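Acyl-CoA thioester hydrolase ybgC (Escherichia coli K-12, PDB 3GRH) is a putative acyl-CoA thioesterase of the outer membrane, a lipoprotein with the pectinesterase fold that neither binds pectin nor shows pectinesterase activity. Local coordinates at residues Q29-T34 with D390-N395; I188-S193 with R245-F250; N212-S217 with H223-L228; A306-P311 with S326-F331. All blocks are in the same frame, centred on the assembly; numbering follows the deposited sequence.

Contact 1 of 4, residues Q29-T34 with D390-N395; sequences QTAPGT and DEIQRN
The peptide bond from Ala31 to Pro32 is cis, and the sharp bend it puts into the chain presents both residues to one methyl group, CD1 of Ile392. Ile392 CD1 lies 3.6 Å from Ala31 CB and 3.9 Å from Pro32 CD, with Pro32 N close beside it at 3.6 Å. The longer branch of the isoleucine does all the touching: CG1 is anti to the residue's own carbonyl carbon (chi1 -71°), and CD1 carries on outward to the bend. Ile392 belongs to strand 391-393, which pairs antiparallel with strand 385-387 in a hairpin whose turn holds a G1 beta bulge, where Asp390 and Glu391 both face Asp387. This hairpin lies at the protein surface, late in the chain, and meets a segment from near the N-terminus, so residues from near the two ends of the chain meet on the outside of a parallel beta-helix protein. Two residues beyond Ile392, the extended chain of Arg394 reaches the same bend. Arg394 NH1 gives a hydrogen bond of 3.1 Å to Pro32 O, with an N-H...O angle of 155°, in the carbonyl plane and on a lone pair. Pro32 CB meanwhile sits over one face of the guanidinium, 3.7 Å from Arg394 NH1. The other bonds of the group go further afield: NH2 forms a salt bridge with Glu44 and bonds to Ile39 O, while NH1 also serves Asn382 O. With an alanine here, Pro32 O would probably lose this donor, Glu44 its charge partner, and Pro32 CB the flat group it packs on.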
# COMPACT_ATOMS: atom_id res chain seq x y z
N GLN A 29 9.55 20.32 14.17
CA GLN A 29 10.12 20.19 12.85
C GLN A 29 9.98 21.52 12.10
O GLN A 29 8.88 22.05 11.94
CB GLN A 29 9.39 19.09 12.06
CG GLN A 29 9.53 17.73 12.62
CD GLN A 29 9.13 16.67 11.64
OE1 GLN A 29 8.11 16.82 10.96
NE2 GLN A 29 9.86 15.54 11.62
N THR A 30 11.12 22.08 11.71
CA THR A 30 11.17 23.45 11.13
C THR A 30 11.83 23.37 9.78
O THR A 30 12.86 22.71 9.65
CB THR A 30 11.84 24.51 12.07
OG1 THR A 30 13.21 24.71 11.72
CG2 THR A 30 11.73 24.16 13.57
N ALA A 31 11.17 23.96 8.78
CA ALA A 31 11.66 24.01 7.42
C ALA A 31 12.93 24.90 7.35
O ALA A 31 13.03 25.93 8.02
CB ALA A 31 10.61 24.55 6.50
N PRO A 32 13.89 24.55 6.47
CA PRO A 32 13.81 23.51 5.47
C PRO A 32 14.28 22.15 5.85
O PRO A 32 14.26 21.27 4.98
CB PRO A 32 14.71 24.07 4.40
CG PRO A 32 15.80 24.67 5.18
CD PRO A 32 15.15 25.30 6.37
N GLY A 33 14.70 21.99 7.11
CA GLY A 33 15.22 20.77 7.66
C GLY A 33 16.67 20.63 7.29
O GLY A 33 17.43 21.63 7.13
N THR A 34 17.09 19.37 7.19
CA THR A 34 18.43 19.04 6.83
C THR A 34 18.52 18.21 5.59
O THR A 34 17.53 17.72 5.07
CB THR A 34 19.10 18.28 7.97
OG1 THR A 34 18.53 17.01 8.13
CG2 THR A 34 18.94 19.00 9.24
N ASP A 390 13.35 36.33 2.39
CA ASP A 390 13.61 35.20 3.29
C ASP A 390 12.59 34.07 3.20
O ASP A 390 12.11 33.59 4.22
CB ASP A 390 13.70 35.71 4.74
CG ASP A 390 14.50 36.99 4.86
OD1 ASP A 390 15.18 37.34 3.87
OD2 ASP A 390 14.43 37.67 5.92
N GLU A 391 12.31 33.60 1.99
CA GLU A 391 11.34 32.54 1.78
C GLU A 391 12.10 31.36 1.20
O GLU A 391 12.94 31.54 0.32
CB GLU A 391 10.22 33.06 0.86
CG GLU A 391 9.38 34.18 1.53
CD GLU A 391 8.91 35.30 0.57
OE1 GLU A 391 8.63 35.00 -0.61
OE2 GLU A 391 8.81 36.47 1.01
N ILE A 392 11.86 30.17 1.74
CA ILE A 392 12.55 28.97 1.24
C ILE A 392 12.07 28.74 -0.16
O ILE A 392 10.86 28.86 -0.43
CB ILE A 392 12.21 27.73 2.10
CG1 ILE A 392 12.89 27.88 3.46
CG2 ILE A 392 12.61 26.39 1.39
CD1 ILE A 392 12.19 27.15 4.61
N GLN A 393 13.03 28.47 -1.03
CA GLN A 393 12.79 28.13 -2.41
C GLN A 393 13.43 26.81 -2.78
O GLN A 393 14.64 26.63 -2.66
CB GLN A 393 13.33 29.21 -3.31
CG GLN A 393 12.34 30.26 -3.70
CD GLN A 393 13.02 31.37 -4.46
OE1 GLN A 393 14.13 31.19 -4.97
NE2 GLN A 393 12.38 32.53 -4.54
N ARG A 394 12.64 25.88 -3.29
CA ARG A 394 13.23 24.73 -3.94
C ARG A 394 12.23 24.09 -4.85
O ARG A 394 11.04 24.24 -4.64
CB ARG A 394 13.86 23.78 -2.93
CG ARG A 394 12.94 23.51 -1.83
CD ARG A 394 13.39 22.53 -0.75
NE ARG A 394 12.42 22.75 0.32
CZ ARG A 394 12.51 22.35 1.58
NH1 ARG A 394 13.45 21.56 2.00
NH2 ARG A 394 11.60 22.74 2.44
N ASN A 395 12.71 23.47 -5.90
CA ASN A 395 11.84 22.74 -6.80
C ASN A 395 11.60 21.37 -6.19
O ASN A 395 12.52 20.51 -6.12
CB ASN A 395 12.50 22.63 -8.16
CG ASN A 395 11.75 21.74 -9.14
OD1 ASN A 395 10.71 21.17 -8.84
ND2 ASN A 395 12.35 21.58 -10.36

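Contact 2 of 4, residues I188-S193 with R245-F250; sequences IGVLCS and RQNTFF
Val190 and Leu191, neighbours on a short 3-10 turn, meet the ring of Phe250 from different directions. Leu191 CD2 lies over one face, 4.1 Å above the plane and offset toward the rim near CE2. Val190 reaches the ring with CG2, the methyl anti to its backbone N, which comes in obliquely to 3.9 Å from Phe250 CE1. Val190 CG2 is also 4.0 Å from Asn247 OD1, so one methyl touches both the ring and the amide, on adjacent sides. One shell further out, Gln246 NE2 gives a 3.3 Å hydrogen bond to Asn247 OD1, tilted from the carbonyl plane, while Asn247 ND2 bonds to Ser283 OG; both ends of the amide are thus held. The Asn247 side chain lies about 4 Å from that of Asp280, the predicted nucleophile. The 3-10 turn is tied internally, Val190 O accepting from both Ser193 N at 3.0 Å and Ser193 OG at 2.9 Å, and a disulfide from Cys192 to Cys180 fastens it to helix 174-181. The segment 188-193 follows that helix and leans on helix 154-161 through Ile188, while Leu191 also touches Arg229 of strand 228-230, the parallel neighbour of Phe250's strand 249-251 in the beta-helix.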
# COMPACT_ATOMS: atom_id res chain seq x y z
N ILE A 188 9.40 -16.72 -9.25
CA ILE A 188 8.19 -16.11 -9.76
C ILE A 188 8.18 -14.57 -9.68
O ILE A 188 7.50 -13.90 -10.49
CB ILE A 188 6.99 -16.75 -9.02
CG1 ILE A 188 5.69 -16.56 -9.80
CG2 ILE A 188 6.92 -16.29 -7.58
CD1 ILE A 188 5.48 -17.64 -10.79
N GLY A 189 8.87 -14.00 -8.70
CA GLY A 189 8.97 -12.55 -8.54
C GLY A 189 7.96 -11.87 -7.64
O GLY A 189 6.89 -12.42 -7.39
N VAL A 190 8.28 -10.66 -7.18
CA VAL A 190 7.41 -9.96 -6.21
C VAL A 190 6.03 -9.73 -6.78
O VAL A 190 5.01 -9.81 -6.03
CB VAL A 190 8.07 -8.64 -5.75
CG1 VAL A 190 8.34 -7.71 -6.91
CG2 VAL A 190 7.25 -7.90 -4.64
N LEU A 191 5.94 -9.38 -8.06
CA LEU A 191 4.65 -9.06 -8.67
C LEU A 191 3.72 -10.28 -8.84
O LEU A 191 2.61 -10.14 -9.39
CB LEU A 191 4.84 -8.37 -10.05
CG LEU A 191 5.40 -6.94 -9.95
CD1 LEU A 191 5.22 -6.21 -11.23
CD2 LEU A 191 4.70 -6.11 -8.86
N CYS A 192 4.15 -11.46 -8.42
CA CYS A 192 3.30 -12.62 -8.37
C CYS A 192 3.16 -13.16 -6.98
O CYS A 192 2.56 -14.22 -6.79
CB CYS A 192 3.89 -13.73 -9.19
SG CYS A 192 4.02 -13.28 -10.96
N SER A 193 3.74 -12.51 -5.98
CA SER A 193 3.73 -13.08 -4.63
C SER A 193 2.53 -12.64 -3.80
O SER A 193 2.45 -12.98 -2.66
CB SER A 193 5.02 -12.68 -3.85
OG SER A 193 4.99 -11.26 -3.57
N ARG A 245 5.88 -8.95 6.10
CA ARG A 245 7.28 -8.66 6.48
C ARG A 245 7.84 -7.82 5.35
O ARG A 245 7.67 -6.61 5.37
CB ARG A 245 8.07 -9.87 6.76
CG ARG A 245 7.58 -10.68 7.92
CD ARG A 245 7.81 -10.06 9.20
NE ARG A 245 7.30 -10.95 10.27
CZ ARG A 245 6.15 -10.78 10.92
NH1 ARG A 245 5.33 -9.77 10.67
NH2 ARG A 245 5.81 -11.62 11.93
N GLN A 246 8.37 -8.43 4.29
CA GLN A 246 8.89 -7.62 3.15
C GLN A 246 7.85 -7.42 2.09
O GLN A 246 7.26 -8.34 1.63
CB GLN A 246 10.15 -8.28 2.57
CG GLN A 246 10.87 -7.48 1.59
CD GLN A 246 11.98 -8.18 0.93
OE1 GLN A 246 12.68 -8.94 1.57
NE2 GLN A 246 12.13 -7.99 -0.41
N ASN A 247 7.60 -6.16 1.74
CA ASN A 247 6.68 -5.74 0.69
C ASN A 247 5.22 -6.10 1.03
O ASN A 247 4.45 -6.46 0.12
CB ASN A 247 7.04 -6.36 -0.66
CG ASN A 247 8.37 -5.93 -1.19
OD1 ASN A 247 9.26 -6.80 -1.39
ND2 ASN A 247 8.55 -4.64 -1.45
N THR A 248 4.77 -5.84 2.26
CA THR A 248 3.43 -6.11 2.67
C THR A 248 2.29 -5.58 1.79
O THR A 248 1.41 -6.34 1.43
CB THR A 248 3.29 -5.56 4.07
OG1 THR A 248 4.25 -6.20 4.93
CG2 THR A 248 1.92 -5.84 4.58
N PHE A 249 2.36 -4.30 1.45
CA PHE A 249 1.34 -3.63 0.66
C PHE A 249 2.03 -3.08 -0.59
O PHE A 249 2.99 -2.35 -0.46
CB PHE A 249 0.73 -2.55 1.53
CG PHE A 249 -0.39 -1.78 0.83
CD1 PHE A 249 -1.36 -2.42 0.04
CD2 PHE A 249 -0.50 -0.44 1.01
CE1 PHE A 249 -2.40 -1.69 -0.52
CE2 PHE A 249 -1.53 0.28 0.41
CZ PHE A 249 -2.46 -0.33 -0.32
N PHE A 250 1.52 -3.45 -1.79
CA PHE A 250 2.15 -3.07 -3.04
C PHE A 250 1.09 -2.43 -3.91
O PHE A 250 0.04 -3.03 -4.13
CB PHE A 250 2.70 -4.30 -3.74
CG PHE A 250 3.92 -4.01 -4.56
CD1 PHE A 250 5.15 -4.44 -4.14
CD2 PHE A 250 3.88 -3.15 -5.63
CE1 PHE A 250 6.31 -4.13 -4.85
CE2 PHE A 250 5.01 -2.81 -6.36
CZ PHE A 250 6.23 -3.31 -5.98

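Contact 3 of 4, residues N212-S217 with H223-L228; sequences NTLGDS and HPAVAL
Hydrogen bonding between Asn212 and Val226 is the polar part of this contact. Asn212 ND2 donates to Val226 O at 3.0 Å with an N-H...O angle of 166°; the oxygen lies in the plane of the asparagine amide, but the donor stands well above the carbonyl plane of Val226 and so uses no lone pair. The same ND2 also bonds to Leu148 O. At the other end of the amide, Asn212 OD1 accepts from Leu214 N at 3.2 Å, in its carbonyl plane, which closes an Asx turn. Partners at both ends fix the rotation of this buried group. Such a turn suits its place in the beta-helix: Asn212 ends strand 208-212, and the chain must swing round through a loop to start strand 228-230 in the parallel row of another face. Further along that loop, Leu214 O is gripped by Ser217 OG at 2.7 Å and by Ser217 N. A leucine in place of Asn212 would take away both halves of the amide, probably leaving Val226 O and Leu148 O each short of a donor and setting the 212-214 turn free to open. Van der Waals packing lies beside these bonds: Ala225 CB rests against the amide, 3.5 Å from Asn212 ND2. The apolar contact comes from Leu214, whose CG is anti to the backbone N (chi1 -168°) and which brings CD2 to 3.8 Å from Ala225 CB and 4.3 Å from His223 CB. The imidazole of His223 is itself held by Asp219 at NE2 and by Asp149 at ND1.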
# COMPACT_ATOMS: atom_id res chain seq x y z
N ASN A 212 0.25 -12.23 4.22
CA ASN A 212 1.18 -13.20 3.62
C ASN A 212 1.90 -13.89 4.76
O ASN A 212 2.65 -13.25 5.48
CB ASN A 212 2.09 -12.57 2.58
CG ASN A 212 2.80 -13.58 1.76
OD1 ASN A 212 3.29 -14.55 2.34
ND2 ASN A 212 2.97 -13.34 0.45
N THR A 213 1.54 -15.13 4.93
CA THR A 213 1.85 -15.88 6.15
C THR A 213 3.28 -16.46 6.05
O THR A 213 3.72 -17.21 6.96
CB THR A 213 0.82 -16.96 6.39
OG1 THR A 213 0.70 -17.80 5.23
CG2 THR A 213 -0.57 -16.38 6.60
N LEU A 214 4.07 -16.09 5.06
CA LEU A 214 5.50 -16.50 5.03
C LEU A 214 6.22 -16.10 6.34
O LEU A 214 6.93 -16.92 6.97
CB LEU A 214 6.19 -15.90 3.83
CG LEU A 214 7.56 -16.39 3.44
CD1 LEU A 214 7.43 -17.81 2.79
CD2 LEU A 214 8.25 -15.41 2.49
N GLY A 215 5.94 -14.90 6.81
CA GLY A 215 6.33 -14.51 8.12
C GLY A 215 7.76 -14.78 8.47
O GLY A 215 8.66 -14.39 7.73
N ASP A 216 7.96 -15.41 9.63
CA ASP A 216 9.33 -15.65 10.11
C ASP A 216 9.86 -17.05 9.74
O ASP A 216 10.83 -17.60 10.35
CB ASP A 216 9.38 -15.37 11.60
CG ASP A 216 8.81 -13.98 12.00
OD1 ASP A 216 9.12 -12.92 11.36
OD2 ASP A 216 8.02 -13.95 12.98
N SER A 217 9.29 -17.64 8.69
CA SER A 217 9.72 -18.93 8.21
C SER A 217 10.96 -18.84 7.34
O SER A 217 11.57 -19.85 6.97
CB SER A 217 8.60 -19.68 7.46
OG SER A 217 8.35 -19.10 6.20
N HIS A 223 13.10 -11.59 0.54
CA HIS A 223 11.98 -12.48 0.49
C HIS A 223 10.70 -11.72 0.30
O HIS A 223 9.94 -11.62 1.24
CB HIS A 223 11.92 -13.26 1.80
CG HIS A 223 13.06 -14.22 1.95
ND1 HIS A 223 13.17 -15.34 1.15
CD2 HIS A 223 14.11 -14.24 2.80
CE1 HIS A 223 14.27 -16.00 1.50
NE2 HIS A 223 14.86 -15.35 2.50
N PRO A 224 10.49 -11.19 -0.90
CA PRO A 224 9.26 -10.41 -1.16
C PRO A 224 8.06 -11.31 -0.93
O PRO A 224 7.96 -12.39 -1.48
CB PRO A 224 9.40 -10.01 -2.61
CG PRO A 224 10.80 -10.31 -2.95
CD PRO A 224 11.28 -11.39 -2.12
N ALA A 225 7.09 -10.84 -0.17
CA ALA A 225 5.94 -11.61 0.09
C ALA A 225 4.75 -10.66 0.34
O ALA A 225 4.36 -10.37 1.50
CB ALA A 225 6.22 -12.49 1.26
N VAL A 226 4.13 -10.29 -0.76
CA VAL A 226 3.07 -9.31 -0.71
C VAL A 226 1.82 -9.88 -0.11
O VAL A 226 1.40 -11.00 -0.45
CB VAL A 226 2.79 -8.76 -2.16
CG1 VAL A 226 1.63 -7.77 -2.12
CG2 VAL A 226 4.04 -8.16 -2.78
N ALA A 227 1.21 -9.11 0.79
CA ALA A 227 -0.08 -9.43 1.35
C ALA A 227 -1.17 -8.94 0.41
O ALA A 227 -1.94 -9.68 -0.05
CB ALA A 227 -0.23 -8.84 2.71
N LEU A 228 -1.20 -7.63 0.16
CA LEU A 228 -2.26 -6.99 -0.66
C LEU A 228 -1.55 -6.24 -1.77
O LEU A 228 -0.77 -5.38 -1.51
CB LEU A 228 -3.03 -6.01 0.17
CG LEU A 228 -4.10 -5.26 -0.58
CD1 LEU A 228 -5.10 -6.07 -1.36
CD2 LEU A 228 -4.83 -4.42 0.51

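Contact 4 of 4, residues A306-P311 with S326-F331; sequences AYVFAP and SRFNAF
The backbones come nearest at Val308, where the chain turns a corner, and Phe328 of strand 327-330, yet their CA atoms are 8.8 Å apart, so side chains alone span the distance. The two phenylalanines come nearest between Phe309 CE2 and Phe328 CE1, at 3.6 Å. Their rings touch by their borders without either stacking on the other, centroids 5.9 Å apart and planes at 67°. Val308 joins in through CG1, which comes up to the edge of the Phe328 ring, 4.1 Å from CE1. With CG1 anti to the backbone N (chi1 -179°), the same methyl also stands 3.8 Å above the plane of the Phe309 ring, over its centre. All three residues are buried in the interior of the right-handed parallel beta-helix characteristic of the pectinesterase family, where side chains from different faces of the coil meet. Phe295, on the parallel strand next to that of Phe328, extends the aromatic group: it stacks with Phe328 and meets Phe309 edge-to-face. Phe309 also packs on Phe321 and Ala323, and on Val352 and Ile354 of the following coil. Beside this core, Tyr307 makes a cation-pi contact with Arg340 and touches the predicted nucleophile Asp280.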
# COMPACT_ATOMS: atom_id res chain seq x y z
N ALA A 306 14.95 -1.79 8.18
CA ALA A 306 13.52 -1.69 8.05
C ALA A 306 13.24 -0.39 7.40
O ALA A 306 13.90 0.56 7.67
CB ALA A 306 12.86 -1.69 9.42
N TYR A 307 12.26 -0.36 6.51
CA TYR A 307 11.91 0.83 5.73
C TYR A 307 10.42 0.85 5.52
O TYR A 307 9.92 -0.07 4.91
CB TYR A 307 12.56 0.85 4.34
CG TYR A 307 14.00 0.41 4.30
CD1 TYR A 307 15.05 1.28 4.61
CD2 TYR A 307 14.29 -0.92 4.05
CE1 TYR A 307 16.36 0.80 4.61
CE2 TYR A 307 15.61 -1.38 4.10
CZ TYR A 307 16.61 -0.51 4.37
OH TYR A 307 17.94 -0.97 4.34
N VAL A 308 9.71 1.88 5.95
CA VAL A 308 8.30 1.87 5.86
C VAL A 308 7.82 2.05 4.44
O VAL A 308 7.05 1.27 3.92
CB VAL A 308 7.63 2.88 6.78
CG1 VAL A 308 6.10 2.81 6.66
CG2 VAL A 308 8.13 2.61 8.23
N PHE A 309 8.27 3.13 3.79
CA PHE A 309 7.78 3.48 2.46
C PHE A 309 8.82 3.31 1.38
O PHE A 309 9.97 3.76 1.53
CB PHE A 309 7.34 4.96 2.45
CG PHE A 309 6.18 5.24 3.29
CD1 PHE A 309 4.91 4.81 2.95
CD2 PHE A 309 6.36 5.98 4.42
CE1 PHE A 309 3.86 5.02 3.81
CE2 PHE A 309 5.30 6.27 5.23
CZ PHE A 309 4.06 5.77 4.93
N ALA A 310 8.44 2.66 0.27
CA ALA A 310 9.31 2.49 -0.90
C ALA A 310 8.57 2.81 -2.17
O ALA A 310 8.16 1.91 -2.94
CB ALA A 310 9.80 1.04 -0.94
N PRO A 311 8.31 4.09 -2.37
CA PRO A 311 7.62 4.55 -3.54
C PRO A 311 8.50 4.41 -4.82
O PRO A 311 9.74 4.66 -4.80
CB PRO A 311 7.34 6.00 -3.21
CG PRO A 311 8.28 6.38 -2.23
CD PRO A 311 8.71 5.19 -1.49
N SER A 326 -1.27 9.88 10.95
CA SER A 326 -0.96 8.46 11.07
C SER A 326 0.08 8.29 12.23
O SER A 326 0.42 9.24 12.91
CB SER A 326 -0.52 7.95 9.72
OG SER A 326 -1.68 7.82 8.86
N ARG A 327 0.35 7.03 12.57
CA ARG A 327 1.14 6.62 13.74
C ARG A 327 2.18 5.64 13.23
O ARG A 327 1.88 4.76 12.47
CB ARG A 327 0.27 6.00 14.83
CG ARG A 327 -0.62 6.98 15.42
CD ARG A 327 -1.46 6.28 16.50
NE ARG A 327 -2.50 5.44 15.91
CZ ARG A 327 -2.94 4.28 16.42
NH1 ARG A 327 -2.43 3.79 17.53
NH2 ARG A 327 -3.93 3.63 15.82
N PHE A 328 3.42 5.84 13.61
CA PHE A 328 4.52 5.00 13.18
C PHE A 328 5.27 4.46 14.41
O PHE A 328 5.66 5.21 15.27
CB PHE A 328 5.52 5.83 12.35
CG PHE A 328 4.97 6.33 11.06
CD1 PHE A 328 5.10 5.63 9.91
CD2 PHE A 328 4.21 7.46 11.02
CE1 PHE A 328 4.53 6.05 8.71
CE2 PHE A 328 3.67 7.86 9.81
CZ PHE A 328 3.83 7.20 8.67
N ASN A 329 5.36 3.16 14.52
CA ASN A 329 5.98 2.49 15.68
C ASN A 329 6.99 1.47 15.24
O ASN A 329 6.72 0.67 14.37
CB ASN A 329 4.87 1.85 16.49
CG ASN A 329 3.95 2.86 17.16
OD1 ASN A 329 4.45 3.75 17.84
ND2 ASN A 329 2.62 2.73 16.99
N ALA A 330 8.16 1.47 15.85
CA ALA A 330 9.19 0.43 15.54
C ALA A 330 9.82 -0.13 16.80
O ALA A 330 9.98 0.60 17.74
CB ALA A 330 10.24 1.01 14.68
N PHE A 331 10.12 -1.43 16.79
CA PHE A 331 10.73 -2.12 17.97
C PHE A 331 12.18 -1.69 18.30
O PHE A 331 12.38 -0.83 19.15
CB PHE A 331 10.64 -3.66 17.82
CG PHE A 331 9.24 -4.18 17.86
CD1 PHE A 331 8.52 -4.32 16.70
CD2 PHE A 331 8.61 -4.46 19.07
CE1 PHE A 331 7.21 -4.77 16.72
CE2 PHE A 331 7.29 -4.91 19.09
CZ PHE A 331 6.60 -5.07 17.92

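Overall arrangement
The chemistry of the four contacts differs with their place in the fold. Contact 4 is buried core, purely apolar and aromatic. Contact 3 is buried too, but it lies at a loop between strands and is polar where backbone groups need partners. Contact 2 is partly buried and joins the loop 188-193 to the beta-helix wall; like contact 4 it involves parallel strands of that wall, though the nearest atoms of the two remain about 6 Å apart. Contacts 2 and 3 touch directly: Gln246 OE1 lies 2.9 Å from His223 N, and Thr248 O 2.9 Å from Ala227 N. Contact 1 stands apart at the surface, about 24 Å, centre to centre, from contact 4, its nearest neighbour among the four, and combines apolar packing with a charged side chain.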